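PDB 5NLC: PipY from Synechococcus elongatus, which binds pyridoxal 5'-phosphate and probably takes part in keeping the supply of this cofactor in balance. Local coordinates for residues Leu120-Lys125 with Ile154-Leu159. Residues are numbered along the deposited sequence; the frame is centred on the assembly and turned at random.
Sequences LPDPNK and IAPLGL
L120 meets the second loop through one methyl: its CD1 lies 3.8 Å from CD2 of L159, the two side chains slanting past each other, and L167 of helix 161-181 touches L120 as well. P121 contributes its backbone instead, with its carbonyl O 3.5 Å from CG of P156. D122 is the hub. Its CG stands anti to the backbone N (chi1 -168°), which carries the carboxylate over to P156, where OD2 comes within 3.4 Å of CA. Three waters join this carboxylate to the backbone of 154-159. OD2 accepts from two of them, one 2.6 Å away that also donates to O of I154, the other passing on to O of A155. OD1 takes the third, which accepts from N of L157 at 2.8 Å. On its own side OD1 also receives N of N124, from 46° above the carboxylate plane, making an Asx turn within the type I turn D122-K125. With the carboxylate of D122 cut back to an alanine, the three waters and N of N124 would probably lose their carboxylate acceptors, and with them the water bridge between the two loops. At the end of the turn, K125 bends at chi2 (-82°) and crosses I154 at about a right angle, NZ 3.5 Å from CD1. I154 in turn approaches R210, which binds pyridoxal 5'-phosphate in the cofactor-bound protein. The two loops follow the neighbouring parallel strands 112-116 and 147-152, so the contact joins adjacent strand-to-helix loops at the cofactor-binding mouth of the modified TIM barrel of fold type III pyridoxal phosphate proteins.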
ATOM      1  N   LEU A 120      -6.217  -2.035  16.034  1.00 28.93           N
ATOM      2  CA  LEU A 120      -5.705  -2.548  17.297  1.00 32.45           C
ATOM      3  C   LEU A 120      -4.659  -1.594  17.881  1.00 36.23           C
ATOM      4  O   LEU A 120      -3.931  -0.931  17.109  1.00 35.65           O
ATOM      5  CB  LEU A 120      -5.056  -3.937  17.074  1.00 32.54           C
ATOM      6  CG  LEU A 120      -6.002  -5.124  16.871  1.00 33.14           C
ATOM      7  CD1 LEU A 120      -5.166  -6.345  16.484  1.00 34.28           C
ATOM      8  CD2 LEU A 120      -6.769  -5.388  18.166  1.00 33.72           C
ATOM      9  N   PRO A 121      -4.501  -1.587  19.229  1.00 40.76           N
ATOM     10  CA  PRO A 121      -3.416  -0.786  19.812  1.00 42.50           C
ATOM     11  C   PRO A 121      -2.058  -1.187  19.222  1.00 43.72           C
ATOM     12  O   PRO A 121      -1.808  -2.373  18.989  1.00 38.38           O
ATOM     13  CB  PRO A 121      -3.488  -1.147  21.308  1.00 44.54           C
ATOM     14  CG  PRO A 121      -4.939  -1.466  21.528  1.00 44.44           C
ATOM     15  CD  PRO A 121      -5.292  -2.249  20.291  1.00 43.25           C
ATOM     16  N   ASP A 122      -1.223  -0.189  18.936  1.00 45.03           N
ATOM     17  CA  ASP A 122       0.106  -0.447  18.425  1.00 46.45           C
ATOM     18  C   ASP A 122       1.007   0.743  18.752  1.00 49.68           C
ATOM     19  O   ASP A 122       0.869   1.795  18.162  1.00 46.59           O
ATOM     20  CB  ASP A 122       0.053  -0.699  16.914  1.00 44.97           C
ATOM     21  CG  ASP A 122       1.376  -1.274  16.337  1.00 46.05           C
ATOM     22  OD1 ASP A 122       2.406  -1.312  17.046  1.00 44.99           O
ATOM     23  OD2 ASP A 122       1.380  -1.666  15.128  1.00 45.89           O
ATOM     24  N   PRO A 123       1.941   0.534  19.693  1.00 55.25           N
ATOM     25  CA  PRO A 123       3.134   1.218  20.186  1.00 57.60           C
ATOM     26  C   PRO A 123       3.987   1.827  19.066  1.00 57.64           C
ATOM     27  O   PRO A 123       4.282   3.008  19.112  1.00 58.67           O
ATOM     28  CB  PRO A 123       3.921   0.079  20.868  1.00 56.86           C
ATOM     29  N   ASN A 124       4.339   1.007  18.071  1.00 57.86           N
ATOM     30  CA  ASN A 124       5.315   1.365  17.033  0.50 56.32           C
ATOM     31  C   ASN A 124       4.694   1.721  15.660  1.00 54.96           C
ATOM     32  O   ASN A 124       5.397   1.718  14.629  1.00 54.84           O
ATOM     33  CB  ASN A 124       6.327   0.213  16.873  0.50 56.94           C
ATOM     34  N   LYS A 125       3.397   2.053  15.615  1.00 51.77           N
ATOM     35  CA  LYS A 125       2.758   2.309  14.328  1.00 45.57           C
ATOM     36  C   LYS A 125       1.707   3.389  14.384  1.00 39.46           C
ATOM     37  O   LYS A 125       1.008   3.537  15.370  1.00 39.91           O
ATOM     38  CB  LYS A 125       2.102   1.035  13.801  1.00 49.43           C
ATOM     39  CG  LYS A 125       3.013   0.092  13.030  1.00 51.36           C
ATOM     40  CD  LYS A 125       3.133   0.575  11.602  1.00 53.20           C
ATOM     41  CE  LYS A 125       4.173  -0.190  10.815  1.00 53.80           C
ATOM     42  NZ  LYS A 125       4.356   0.562   9.528  1.00 54.95           N
ATOM     43  N   ILE A 154      -1.960  -3.076   9.074  1.00 21.81           N
ATOM     44  CA  ILE A 154      -0.707  -3.732   9.378  1.00 22.47           C
ATOM     45  C   ILE A 154      -0.854  -4.279  10.792  1.00 22.36           C
ATOM     46  O   ILE A 154      -1.187  -3.531  11.724  1.00 22.26           O
ATOM     47  CB  ILE A 154       0.492  -2.762   9.347  1.00 25.39           C
ATOM     48  CG1 ILE A 154       0.501  -1.969   8.013  1.00 26.41           C
ATOM     49  CG2 ILE A 154       1.751  -3.512   9.724  1.00 25.84           C
ATOM     50  CD1 ILE A 154       1.644  -0.983   7.921  1.00 29.46           C
ATOM     51  N   ALA A 155      -0.610  -5.569  10.954  1.00 20.65           N
ATOM     52  CA  ALA A 155      -0.723  -6.170  12.287  1.00 21.17           C
ATOM     53  C   ALA A 155       0.423  -5.684  13.159  1.00 23.43           C
ATOM     54  O   ALA A 155       1.553  -5.519  12.644  1.00 23.52           O
ATOM     55  CB  ALA A 155      -0.686  -7.682  12.164  1.00 21.08           C
ATOM     56  N   PRO A 156       0.167  -5.373  14.457  1.00 24.46           N
ATOM     57  CA  PRO A 156       1.215  -5.069  15.392  1.00 26.50           C
ATOM     58  C   PRO A 156       2.241  -6.172  15.426  1.00 27.61           C
ATOM     59  O   PRO A 156       1.883  -7.347  15.212  1.00 25.29           O
ATOM     60  CB  PRO A 156       0.475  -5.003  16.731  1.00 27.59           C
ATOM     61  CG  PRO A 156      -0.882  -4.477  16.358  1.00 26.41           C
ATOM     62  CD  PRO A 156      -1.165  -5.134  15.038  1.00 24.66           C
ATOM     63  N   LEU A 157       3.513  -5.819  15.670  1.00 29.92           N
ATOM     64  CA  LEU A 157       4.541  -6.875  15.685  1.00 32.64           C
ATOM     65  C   LEU A 157       4.197  -7.782  16.851  1.00 32.37           C
ATOM     66  O   LEU A 157       3.721  -7.301  17.912  1.00 32.57           O
ATOM     67  CB  LEU A 157       5.968  -6.313  15.784  1.00 37.12           C
ATOM     68  CG  LEU A 157       6.367  -5.299  14.688  1.00 40.38           C
ATOM     69  CD1 LEU A 157       7.801  -4.771  14.902  1.00 43.16           C
ATOM     70  CD2 LEU A 157       6.184  -5.869  13.282  1.00 40.23           C
ATOM     71  N   GLY A 158       4.337  -9.086  16.634  1.00 30.48           N
ATOM     72  CA  GLY A 158       4.115 -10.060  17.693  1.00 30.57           C
ATOM     73  C   GLY A 158       2.665 -10.491  17.892  1.00 29.11           C
ATOM     74  O   GLY A 158       2.405 -11.343  18.723  1.00 29.10           O
ATOM     75  N   LEU A 159       1.723  -9.930  17.140  1.00 26.02           N
ATOM     76  CA  LEU A 159       0.348 -10.443  17.112  1.00 24.30           C
ATOM     77  C   LEU A 159       0.327 -11.980  16.784  1.00 22.52           C
ATOM     78  O   LEU A 159       1.071 -12.462  15.919  1.00 22.34           O
ATOM     79  CB  LEU A 159      -0.429  -9.679  16.020  1.00 24.42           C
ATOM     80  CG  LEU A 159      -1.879  -9.415  16.317  1.00 25.25           C
ATOM     81  CD1 LEU A 159      -2.032  -8.575  17.572  1.00 26.52           C
ATOM     82  CD2 LEU A 159      -2.584  -8.818  15.122  1.00 24.48           C
TER
HETATM   83  O   HOH W   1      -0.531  -1.437  13.372  1.00 31.64           O
HETATM   84  O   HOH W   2       4.171  -3.264  16.533  1.00 34.76           O
HETATM   85  O   HOH W   3       3.110  -3.206  13.171  1.00 34.78           O